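Local coordinates for putative exported protein (Bordetella pertussis Tohama I, PDB 2PFZ) that binds pyroglutamic acid as an extracytoplasmic solute receptor and probably delivers it to a tripartite ATP-independent periplasmic (TRAP) transporter, at residues K2-T7 with K35-N40; Y76-L81 with D281-K286; V117-Q122 with P206-L211; K190-I195 with A255-A260. All blocks are in the same frame, centred on the assembly; numbering follows the deposited sequence.

In the fold
Contact 3 lies closest to the centre of the chain, about 4 Å from it, and holds Trp119, Gln122 and Pro206 of the pyroglutamic acid pocket. Contact 2 touches it: Asp79 OD2 forms a salt bridge with Lys207 NZ at 2.7 Å. Its segments, 76-81 and 281-286, enclose those of contact 3 along the chain. Contact 1 pairs two strands near the N-terminus; its nearest atoms are about 5 Å from those of contact 3. Contact 4 is peripheral, with its centre about 22 Å from that of the chain. Even so, the side chain of Thr191 is about 9 Å from the ligand. Contacts 1 and 2 lie on opposite sides of the chain's centre.

Contact 1 of 4, residues K2-T7 with K35-N40; sequences KWDLPT and KITLHN
Leu5 fills the hollow between Ile36 and Leu38 of the neighbouring strand. Its CB meets CG2 of Ile36 at 3.6 Å. Farther out, CD2 of Leu5 lies 3.8 Å from CD2 of Leu38, and the two leucines run alongside each other in the same direction. Ile36 is itself a wedge. Its CG2 branch leans on Leu5, while CG1 reaches CB of Trp3 at 4.0 Å. The four side chains therefore interlock in the order Trp3, Ile36, Leu5, Leu38. Val23 and Thr20 of helix 14-30 pack on this face, and Ile61 of strand 61-65 touches Trp3 and Leu5. At the far end, chi1 of Thr7 (169°) leaves CG2 between the backbone N and the carbonyl carbon. There the methyl meets CA of Asn40 at 3.6 Å, while OG1 bonds to Glu63. The other face carries Lys2, Asp4, Pro6, Lys35, Thr37 and His39. CB of Thr37 sits 3.7 Å from OD1 of Asp4. Five backbone hydrogen bonds join the strands in parallel register. The one from Leu5 N to Thr37 O, at 2.8 Å, is the most bent, with 143° at the hydrogen. The strands are the two ends of a beta-alpha-beta unit through helix 14-30. The chemistry is thus two-sided: an apolar face packed on helix 14-30 and strand 61-65, a mostly polar face, and a backbone ladder between them.

Contact 2 of 4, residues Y76-L81 with D281-K286; sequences YELDGL and DDWLKK
Trp283 presents one face to two leucines and its edge to Glu77. CG of Trp283 lies anti to the backbone N (chi1 -176°), and the indole reaches from helix 266-287 toward the 76-81 loop. Leu78 approaches obliquely. Its CD1 sits over the six-membered ring in a CH-pi contact, 4.0 Å from the centroid and 17° off the normal. Leu81 crosses the indole at about a right angle. Its CD1 lies on the same face, 4.0 Å from CG of Trp283. The two methyls thus cover different parts of one face.

Glu77 slides past the indole in the opposite direction. Its OE1 lies in the ring plane, 3.5 Å from CD1 of Trp283. The carboxylate is nearly perpendicular to the ring, with 84° between the planes. The indole NE1 bonds to Pro74 O, which helps fix the rotation of the ring. Lys286 crosses Glu77 at about a right angle and forms a salt bridge from NZ to OE1 at 2.6 Å. Glu77 OE1 accepts with its syn lone pair, on the side of the other oxygen. The Glu77 side chain is buried, so the lysine probably steadies its negative charge.

Leu78 also packs on Leu94 and Gln98 of helix 88-107 and on Met294 and Ile295 of helix 289-299. The contact is therefore an indole with one face against two leucine methyls and its edge at a buried glutamate, beside a short 3-10 turn. It joins the C-terminal helices to the N-terminal part of this periplasmic-binding-protein fold.

Contact 3 of 4, residues V117-Q122 with P206-L211; sequences VAWPPQ and PKNAVL. With PCA (pyroglutamic acid), chain B.
Trp119 leaves the 117-122 segment beside Pro206, and its CB lies 3.8 Å from CD of that proline. CG is anti to the carbonyl carbon (chi1 -77°), which turns the indole edge to Pro206 and Asn208 and one face to pyroglutamic acid. CD1 comes next, 3.2 Å from Pro206 O, which sits in the ring plane at the edge. NE1 then donates to Asn208 OD1 at 2.8 Å, with 149° at the hydrogen. The indole and amide planes are almost perpendicular, at 86°. NE1 lies well above the carbonyl plane of the amide, not on a lone pair.

One face of the ring lies against the ligand. CD2 of Trp119 is 3.3 Å from CD of pyroglutamic acid. CE3 meets the lactam carbonyl oxygen OE at 3.2 Å, and CZ3 lies 3.3 Å from the ligand's N. At the tip, CH2 of Trp119 still touches that nitrogen, and CZ2 approaches CA of the ligand. The rings of His15 and Tyr9 also meet Trp119, that of Tyr9 edge-to-face.

Backbone bonds hold this wall. Trp119 N donates to Pro206 O at 2.8 Å, and Val117 and Asn208 form an antiparallel hydrogen-bonded pair. Pro206 also faces Gln122, whose CG lies 3.5 Å from CD of the proline. Arg142, Ser181, Ser182 and Thr185 hydrogen-bond the ligand. Trp119, just after strand 111-118, and Pro206, just before strand 207-213, thus form one wall of the pyroglutamic acid pocket in this solute receptor of the DctP family.

Contact 4 of 4, residues K190-I195 with A255-A260; sequences KTYEYI and AKNGMA
Thr191 is the first residue of the 190-195 segment to touch Met259: its CG2 lies 4.1 Å from the methyl CE. The hydroxyl of Thr191 bonds to Tyr179. Just before it, Lys190 ends a helix as the C-prime residue of a Schellman motif.

Tyr192 carries most of the contact. Its CA is 3.5 Å from Met259 CE. The ring swings to the position between the backbone N and the carbonyl carbon (chi1 56°), which lays one ring face against Asn257. CB of Asn257 makes a CH-pi contact over the ring centre, 3.7 Å from the centroid. The amide of Asn257 lies nearly flat on the ring, with 11° between the planes, and its OD1 is 3.6 Å from CE2 of Tyr192. Its ND2 bonds to Gln253 O, which helps hold the amide in this pose. The opposite face of the tyrosine ring receives CA of Lys190.

The segment closes with Ile195, whose carbonyl O is 3.4 Å from Met259 CE. The methionine chain is extended to SD, and the bend at chi3 (-77°) turns the methyl in among Thr191, Tyr192 and Ile195. Gly258 ends helix 222-256 in a second Schellman motif, between the two contacting side chains. Shape and dispersion carry this contact: a methyl set against backbone and CB atoms, and an amide laid on a ring, join the turns that follow helices 183-188 and 222-256 without hydrogen bonds between the segments.

Contact 1 of 4, residues K2-T7 with K35-N40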
# COMPACT_ATOMS: atom_id res chain seq x y z
N LYS A 2 -19.54 -11.94 -15.01
CA LYS A 2 -18.25 -12.44 -14.57
C LYS A 2 -17.21 -11.33 -14.73
O LYS A 2 -17.08 -10.73 -15.80
CB LYS A 2 -17.89 -13.68 -15.41
CG LYS A 2 -16.75 -14.49 -14.92
CD LYS A 2 -17.16 -15.96 -14.78
CE LYS A 2 -15.96 -16.87 -14.88
NZ LYS A 2 -16.39 -18.26 -15.15
N TRP A 3 -16.48 -11.04 -13.65
CA TRP A 3 -15.43 -10.02 -13.68
C TRP A 3 -14.11 -10.65 -13.30
O TRP A 3 -14.08 -11.65 -12.58
CB TRP A 3 -15.72 -8.88 -12.69
CG TRP A 3 -16.70 -7.85 -13.11
CD1 TRP A 3 -17.50 -7.86 -14.23
CD2 TRP A 3 -17.05 -6.66 -12.38
NE1 TRP A 3 -18.32 -6.75 -14.23
CE2 TRP A 3 -18.06 -6.00 -13.11
CE3 TRP A 3 -16.61 -6.10 -11.17
CZ2 TRP A 3 -18.62 -4.78 -12.69
CZ3 TRP A 3 -17.18 -4.90 -10.75
CH2 TRP A 3 -18.17 -4.26 -11.51
N ASP A 4 -13.01 -10.06 -13.77
CA ASP A 4 -11.66 -10.46 -13.33
C ASP A 4 -11.04 -9.37 -12.50
O ASP A 4 -11.21 -8.18 -12.81
CB ASP A 4 -10.76 -10.71 -14.53
CG ASP A 4 -11.15 -11.95 -15.30
OD1 ASP A 4 -11.10 -13.08 -14.74
OD2 ASP A 4 -11.50 -11.76 -16.48
N LEU A 5 -10.29 -9.77 -11.47
CA LEU A 5 -9.73 -8.81 -10.52
C LEU A 5 -8.28 -9.18 -10.27
O LEU A 5 -7.99 -10.12 -9.53
CB LEU A 5 -10.53 -8.85 -9.20
CG LEU A 5 -10.29 -7.70 -8.19
CD1 LEU A 5 -11.38 -7.67 -7.10
CD2 LEU A 5 -8.88 -7.68 -7.57
N PRO A 6 -7.34 -8.48 -10.92
CA PRO A 6 -5.94 -8.74 -10.61
C PRO A 6 -5.46 -8.12 -9.30
O PRO A 6 -5.84 -6.99 -8.95
CB PRO A 6 -5.21 -8.10 -11.80
CG PRO A 6 -6.05 -6.97 -12.16
CD PRO A 6 -7.47 -7.49 -11.99
N THR A 7 -4.67 -8.89 -8.57
CA THR A 7 -3.90 -8.35 -7.46
C THR A 7 -2.44 -8.74 -7.63
O THR A 7 -2.11 -9.80 -8.22
CB THR A 7 -4.47 -8.81 -6.09
OG1 THR A 7 -3.56 -8.47 -5.04
CG2 THR A 7 -4.70 -10.32 -6.02
N LYS A 35 -19.96 -12.66 -10.29
CA LYS A 35 -18.90 -13.58 -9.87
C LYS A 35 -17.56 -12.99 -10.22
O LYS A 35 -17.30 -12.73 -11.38
CB LYS A 35 -19.06 -14.97 -10.48
CG LYS A 35 -20.41 -15.63 -10.12
CD LYS A 35 -20.23 -17.08 -9.77
CE LYS A 35 -21.57 -17.81 -9.72
NZ LYS A 35 -22.36 -17.49 -8.50
N ILE A 36 -16.73 -12.79 -9.21
CA ILE A 36 -15.42 -12.18 -9.44
C ILE A 36 -14.32 -13.22 -9.27
O ILE A 36 -14.25 -13.92 -8.25
CB ILE A 36 -15.17 -10.94 -8.56
CG1 ILE A 36 -16.23 -9.87 -8.81
CG2 ILE A 36 -13.74 -10.36 -8.80
CD1 ILE A 36 -16.30 -8.80 -7.70
N THR A 37 -13.50 -13.34 -10.29
CA THR A 37 -12.35 -14.20 -10.27
C THR A 37 -11.13 -13.38 -9.94
O THR A 37 -10.84 -12.37 -10.61
CB THR A 37 -12.17 -14.88 -11.64
OG1 THR A 37 -13.32 -15.66 -11.92
CG2 THR A 37 -10.96 -15.80 -11.62
N LEU A 38 -10.43 -13.81 -8.89
CA LEU A 38 -9.20 -13.16 -8.45
C LEU A 38 -8.01 -13.76 -9.15
O LEU A 38 -7.90 -14.99 -9.26
CB LEU A 38 -9.00 -13.38 -6.95
CG LEU A 38 -9.87 -12.64 -5.95
CD1 LEU A 38 -9.43 -13.11 -4.57
CD2 LEU A 38 -9.68 -11.13 -6.08
N HIS A 39 -7.11 -12.90 -9.61
CA HIS A 39 -5.87 -13.34 -10.23
C HIS A 39 -4.73 -12.86 -9.38
O HIS A 39 -4.35 -11.70 -9.44
CB HIS A 39 -5.77 -12.76 -11.63
CG HIS A 39 -6.77 -13.35 -12.56
ND1 HIS A 39 -8.04 -12.85 -12.71
CD2 HIS A 39 -6.71 -14.46 -13.33
CE1 HIS A 39 -8.71 -13.60 -13.57
NE2 HIS A 39 -7.92 -14.58 -13.96
N ASN A 40 -4.23 -13.75 -8.53
CA ASN A 40 -3.29 -13.28 -7.51
C ASN A 40 -1.83 -13.38 -7.88
O ASN A 40 -1.48 -13.89 -8.94
CB ASN A 40 -3.59 -13.88 -6.13
CG ASN A 40 -3.15 -15.31 -5.99
OD1 ASN A 40 -2.08 -15.70 -6.48
ND2 ASN A 40 -3.97 -16.11 -5.30

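Contact 2 of 4, residues Y76-L81 with D281-K286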
# COMPACT_ATOMS: atom_id res chain seq x y z
N TYR A 76 -1.83 10.55 -5.34
CA TYR A 76 -1.40 9.17 -5.14
C TYR A 76 -0.23 9.02 -4.16
O TYR A 76 -0.02 7.95 -3.60
CB TYR A 76 -1.02 8.54 -6.48
CG TYR A 76 -2.23 8.23 -7.29
CD1 TYR A 76 -3.15 7.26 -6.85
CD2 TYR A 76 -2.49 8.91 -8.48
CE1 TYR A 76 -4.31 6.98 -7.58
CE2 TYR A 76 -3.66 8.63 -9.23
CZ TYR A 76 -4.55 7.67 -8.77
OH TYR A 76 -5.71 7.36 -9.47
N GLU A 77 0.50 10.12 -3.97
CA GLU A 77 1.74 10.13 -3.16
C GLU A 77 1.49 10.24 -1.66
O GLU A 77 2.31 9.77 -0.86
CB GLU A 77 2.68 11.25 -3.62
CG GLU A 77 4.02 11.29 -2.86
CD GLU A 77 5.01 12.31 -3.40
OE1 GLU A 77 4.72 12.98 -4.41
OE2 GLU A 77 6.10 12.43 -2.80
N LEU A 78 0.34 10.83 -1.30
CA LEU A 78 0.04 11.29 0.05
C LEU A 78 0.30 10.29 1.17
O LEU A 78 0.99 10.62 2.13
CB LEU A 78 -1.40 11.88 0.11
CG LEU A 78 -1.80 12.53 1.45
CD1 LEU A 78 -0.83 13.65 1.89
CD2 LEU A 78 -3.23 13.08 1.36
N ASP A 79 -0.23 9.08 1.05
CA ASP A 79 -0.05 8.08 2.12
C ASP A 79 1.34 7.41 2.16
O ASP A 79 1.57 6.52 2.98
CB ASP A 79 -1.21 7.07 2.16
CG ASP A 79 -1.18 6.05 1.02
OD1 ASP A 79 -0.10 5.79 0.43
OD2 ASP A 79 -2.25 5.46 0.77
N GLY A 80 2.25 7.85 1.28
CA GLY A 80 3.63 7.38 1.30
C GLY A 80 4.58 8.41 1.88
O GLY A 80 5.80 8.16 1.95
N LEU A 81 4.08 9.60 2.22
CA LEU A 81 4.97 10.63 2.80
C LEU A 81 5.34 10.19 4.22
O LEU A 81 4.43 9.87 4.98
CB LEU A 81 4.24 11.98 2.85
CG LEU A 81 3.90 12.59 1.49
CD1 LEU A 81 3.10 13.90 1.70
CD2 LEU A 81 5.16 12.83 0.65
N ASP A 281 6.85 19.36 1.93
CA ASP A 281 7.06 20.63 1.22
C ASP A 281 7.04 20.42 -0.30
O ASP A 281 6.28 21.09 -1.04
CB ASP A 281 8.34 21.33 1.67
CG ASP A 281 8.47 22.72 1.08
OD1 ASP A 281 7.62 23.57 1.39
OD2 ASP A 281 9.40 22.95 0.29
N ASP A 282 7.84 19.48 -0.78
CA ASP A 282 7.89 19.19 -2.20
C ASP A 282 6.49 18.83 -2.71
O ASP A 282 6.06 19.30 -3.77
CB ASP A 282 8.83 17.99 -2.47
CG ASP A 282 10.29 18.30 -2.27
OD1 ASP A 282 10.66 19.48 -2.21
OD2 ASP A 282 11.09 17.32 -2.19
N TRP A 283 5.78 18.02 -1.93
CA TRP A 283 4.44 17.53 -2.31
C TRP A 283 3.44 18.68 -2.41
O TRP A 283 2.72 18.81 -3.40
CB TRP A 283 3.96 16.44 -1.33
CG TRP A 283 2.63 15.83 -1.72
CD1 TRP A 283 2.42 14.86 -2.65
CD2 TRP A 283 1.35 16.19 -1.22
NE1 TRP A 283 1.08 14.58 -2.75
CE2 TRP A 283 0.40 15.38 -1.87
CE3 TRP A 283 0.91 17.13 -0.27
CZ2 TRP A 283 -0.97 15.46 -1.60
CZ3 TRP A 283 -0.45 17.22 -0.01
CH2 TRP A 283 -1.38 16.38 -0.67
N LEU A 284 3.43 19.55 -1.39
CA LEU A 284 2.58 20.74 -1.41
C LEU A 284 2.84 21.59 -2.67
O LEU A 284 1.90 22.03 -3.35
CB LEU A 284 2.81 21.55 -0.14
CG LEU A 284 1.83 21.56 1.06
CD1 LEU A 284 0.64 20.64 0.94
CD2 LEU A 284 2.51 21.39 2.43
N LYS A 285 4.11 21.75 -3.02
CA LYS A 285 4.49 22.47 -4.24
C LYS A 285 3.99 21.81 -5.53
O LYS A 285 3.48 22.51 -6.41
CB LYS A 285 6.01 22.70 -4.28
CG LYS A 285 6.46 23.81 -3.34
CD LYS A 285 7.97 23.92 -3.30
CE LYS A 285 8.41 24.86 -2.18
NZ LYS A 285 9.86 24.65 -1.90
N LYS A 286 4.10 20.48 -5.63
CA LYS A 286 3.56 19.78 -6.78
C LYS A 286 2.04 19.84 -6.81
O LYS A 286 1.44 19.92 -7.87
CB LYS A 286 3.92 18.29 -6.77
CG LYS A 286 5.38 17.93 -6.71
CD LYS A 286 5.51 16.42 -6.80
CE LYS A 286 6.35 15.88 -5.65
NZ LYS A 286 6.49 14.40 -5.77

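Contact 3 of 4, residues V117-Q122 with P206-L211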
# COMPACT_ATOMS: atom_id res chain seq x y z
N VAL A 117 -7.57 -0.02 1.78
CA VAL A 117 -7.09 -0.46 3.08
C VAL A 117 -5.60 -0.27 3.28
O VAL A 117 -4.82 -0.42 2.36
CB VAL A 117 -7.63 -1.85 3.60
CG1 VAL A 117 -8.72 -2.53 2.70
CG2 VAL A 117 -6.56 -2.79 4.12
N ALA A 118 -5.23 0.11 4.50
CA ALA A 118 -3.84 0.39 4.82
C ALA A 118 -3.06 -0.89 5.05
O ALA A 118 -3.53 -1.78 5.75
CB ALA A 118 -3.74 1.27 6.06
N TRP A 119 -1.87 -0.96 4.46
CA TRP A 119 -0.83 -1.91 4.86
C TRP A 119 -0.39 -1.52 6.28
O TRP A 119 -0.62 -0.38 6.71
CB TRP A 119 0.38 -1.77 3.94
CG TRP A 119 0.25 -2.39 2.57
CD1 TRP A 119 -0.23 -1.80 1.44
CD2 TRP A 119 0.67 -3.70 2.19
NE1 TRP A 119 -0.14 -2.66 0.36
CE2 TRP A 119 0.40 -3.85 0.81
CE3 TRP A 119 1.23 -4.77 2.89
CZ2 TRP A 119 0.69 -5.02 0.12
CZ3 TRP A 119 1.51 -5.94 2.20
CH2 TRP A 119 1.25 -6.05 0.82
N PRO A 120 0.24 -2.45 7.02
CA PRO A 120 0.78 -2.11 8.35
C PRO A 120 1.91 -1.05 8.34
O PRO A 120 2.47 -0.73 7.28
CB PRO A 120 1.26 -3.46 8.88
CG PRO A 120 0.41 -4.49 8.04
CD PRO A 120 0.42 -3.88 6.71
N PRO A 121 2.20 -0.46 9.52
CA PRO A 121 3.19 0.61 9.58
C PRO A 121 4.56 0.19 9.08
O PRO A 121 5.02 -0.92 9.38
CB PRO A 121 3.22 0.96 11.07
CG PRO A 121 1.83 0.58 11.55
CD PRO A 121 1.59 -0.72 10.85
N GLN A 122 5.17 1.06 8.30
CA GLN A 122 6.36 0.68 7.54
C GLN A 122 7.64 0.84 8.32
O GLN A 122 7.92 1.92 8.84
CB GLN A 122 6.46 1.50 6.27
CG GLN A 122 5.17 1.41 5.43
CD GLN A 122 5.03 0.15 4.60
OE1 GLN A 122 4.16 -0.70 4.86
NE2 GLN A 122 5.84 0.03 3.59
N PRO A 206 0.98 2.77 3.84
CA PRO A 206 0.54 2.99 2.48
C PRO A 206 -0.72 2.16 2.23
O PRO A 206 -0.84 1.06 2.77
CB PRO A 206 1.71 2.45 1.65
CG PRO A 206 2.29 1.35 2.48
CD PRO A 206 2.00 1.70 3.94
N LYS A 207 -1.64 2.66 1.41
CA LYS A 207 -2.88 1.91 1.17
C LYS A 207 -2.90 1.25 -0.20
O LYS A 207 -2.33 1.77 -1.16
CB LYS A 207 -4.11 2.83 1.29
CG LYS A 207 -4.26 3.53 2.67
CD LYS A 207 -5.60 4.30 2.82
CE LYS A 207 -5.72 5.41 1.79
NZ LYS A 207 -4.54 6.34 1.85
N ASN A 208 -3.55 0.10 -0.26
CA ASN A 208 -4.08 -0.42 -1.54
C ASN A 208 -5.47 0.13 -1.77
O ASN A 208 -6.13 0.59 -0.82
CB ASN A 208 -4.09 -1.95 -1.52
CG ASN A 208 -2.70 -2.53 -1.61
OD1 ASN A 208 -1.72 -1.80 -1.79
ND2 ASN A 208 -2.60 -3.85 -1.50
N ALA A 209 -5.93 0.10 -3.02
CA ALA A 209 -7.27 0.54 -3.35
C ALA A 209 -7.81 -0.43 -4.37
O ALA A 209 -7.11 -0.84 -5.31
CB ALA A 209 -7.26 1.95 -3.95
N VAL A 210 -9.09 -0.77 -4.20
CA VAL A 210 -9.76 -1.57 -5.21
C VAL A 210 -10.57 -0.60 -6.07
O VAL A 210 -11.44 0.12 -5.57
CB VAL A 210 -10.64 -2.64 -4.57
CG1 VAL A 210 -11.52 -3.34 -5.63
CG2 VAL A 210 -9.75 -3.65 -3.83
N LEU A 211 -10.23 -0.57 -7.36
CA LEU A 211 -10.82 0.34 -8.34
C LEU A 211 -11.76 -0.44 -9.21
O LEU A 211 -11.54 -1.63 -9.44
CB LEU A 211 -9.74 0.94 -9.23
CG LEU A 211 -8.46 1.49 -8.60
CD1 LEU A 211 -7.61 2.15 -9.72
CD2 LEU A 211 -8.77 2.49 -7.49
N PCA B . 4.28 -4.32 1.35
CA PCA B . 4.18 -3.96 -0.08
CB PCA B . 3.81 -2.49 -0.25
CG PCA B . 3.72 -1.91 1.15
CD PCA B . 3.96 -3.09 2.04
OE PCA B . 3.85 -3.05 3.28
C PCA B . 5.56 -4.15 -0.67
O PCA B . 5.73 -4.24 -1.90
OXT PCA B . 6.53 -4.21 0.10

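Contact 4 of 4, residues K190-I195 with A255-A260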
# COMPACT_ATOMS: atom_id res chain seq x y z
N LYS A 190 9.63 -14.46 3.40
CA LYS A 190 10.66 -15.04 4.26
C LYS A 190 11.94 -14.20 4.26
O LYS A 190 13.04 -14.74 4.09
CB LYS A 190 10.95 -16.49 3.84
CG LYS A 190 9.78 -17.41 4.12
CD LYS A 190 10.26 -18.81 4.51
CE LYS A 190 10.38 -19.72 3.31
NZ LYS A 190 9.16 -20.56 3.20
N THR A 191 11.78 -12.89 4.47
CA THR A 191 12.89 -11.92 4.51
C THR A 191 13.90 -12.25 5.61
O THR A 191 15.09 -11.97 5.48
CB THR A 191 12.34 -10.47 4.65
OG1 THR A 191 11.78 -10.10 3.40
CG2 THR A 191 13.43 -9.44 4.99
N TYR A 192 13.41 -12.88 6.68
CA TYR A 192 14.25 -13.33 7.79
C TYR A 192 15.39 -14.29 7.41
O TYR A 192 16.38 -14.42 8.14
CB TYR A 192 13.39 -13.93 8.89
CG TYR A 192 12.49 -15.07 8.46
CD1 TYR A 192 11.13 -14.85 8.22
CD2 TYR A 192 12.99 -16.37 8.30
CE1 TYR A 192 10.29 -15.90 7.82
CE2 TYR A 192 12.15 -17.41 7.92
CZ TYR A 192 10.82 -17.18 7.68
OH TYR A 192 10.01 -18.22 7.32
N GLU A 193 15.25 -14.97 6.27
CA GLU A 193 16.33 -15.82 5.78
C GLU A 193 17.58 -15.00 5.38
O GLU A 193 18.72 -15.49 5.48
CB GLU A 193 15.83 -16.71 4.63
CG GLU A 193 14.80 -17.74 5.09
CD GLU A 193 14.24 -18.58 3.97
OE1 GLU A 193 14.40 -18.21 2.79
OE2 GLU A 193 13.62 -19.64 4.26
N TYR A 194 17.39 -13.75 4.98
CA TYR A 194 18.44 -12.95 4.38
C TYR A 194 18.74 -11.65 5.09
O TYR A 194 19.84 -11.11 4.98
CB TYR A 194 18.08 -12.63 2.93
CG TYR A 194 17.94 -13.85 2.07
CD1 TYR A 194 19.06 -14.49 1.55
CD2 TYR A 194 16.68 -14.37 1.77
CE1 TYR A 194 18.93 -15.63 0.76
CE2 TYR A 194 16.55 -15.50 0.97
CZ TYR A 194 17.67 -16.12 0.47
OH TYR A 194 17.54 -17.25 -0.32
N ILE A 195 17.74 -11.14 5.80
CA ILE A 195 17.85 -9.84 6.45
C ILE A 195 17.41 -10.00 7.91
O ILE A 195 16.34 -10.54 8.17
CB ILE A 195 17.03 -8.76 5.70
CG1 ILE A 195 17.48 -8.66 4.24
CG2 ILE A 195 17.16 -7.42 6.36
CD1 ILE A 195 16.62 -7.77 3.34
N ALA A 255 10.16 -12.36 14.84
CA ALA A 255 11.05 -12.61 15.97
C ALA A 255 11.25 -14.11 16.19
O ALA A 255 12.39 -14.56 16.31
CB ALA A 255 10.54 -11.93 17.25
N LYS A 256 10.16 -14.88 16.20
CA LYS A 256 10.26 -16.35 16.33
C LYS A 256 11.29 -16.89 15.33
O LYS A 256 12.03 -17.83 15.64
CB LYS A 256 8.89 -17.02 16.12
CG LYS A 256 8.90 -18.56 16.17
CD LYS A 256 7.57 -19.16 16.67
CE LYS A 256 6.83 -20.06 15.65
NZ LYS A 256 7.74 -21.06 14.94
N ASN A 257 11.35 -16.25 14.16
CA ASN A 257 12.19 -16.68 13.05
C ASN A 257 13.60 -16.08 13.00
O ASN A 257 14.32 -16.25 12.00
CB ASN A 257 11.45 -16.44 11.74
CG ASN A 257 10.55 -17.59 11.39
OD1 ASN A 257 11.03 -18.69 11.09
ND2 ASN A 257 9.24 -17.36 11.42
N GLY A 258 13.97 -15.39 14.07
CA GLY A 258 15.34 -14.90 14.25
C GLY A 258 15.62 -13.47 13.82
O GLY A 258 16.78 -13.07 13.76
N MET A 259 14.58 -12.70 13.52
CA MET A 259 14.75 -11.27 13.20
C MET A 259 14.71 -10.44 14.49
O MET A 259 13.95 -10.75 15.41
CB MET A 259 13.64 -10.82 12.23
CG MET A 259 13.90 -9.51 11.48
SD MET A 259 12.60 -9.17 10.28
CE MET A 259 13.05 -10.29 8.98
N ALA A 260 15.54 -9.41 14.57
CA ALA A 260 15.48 -8.48 15.69
C ALA A 260 14.41 -7.46 15.33
O ALA A 260 14.52 -6.79 14.31
CB ALA A 260 16.81 -7.79 15.89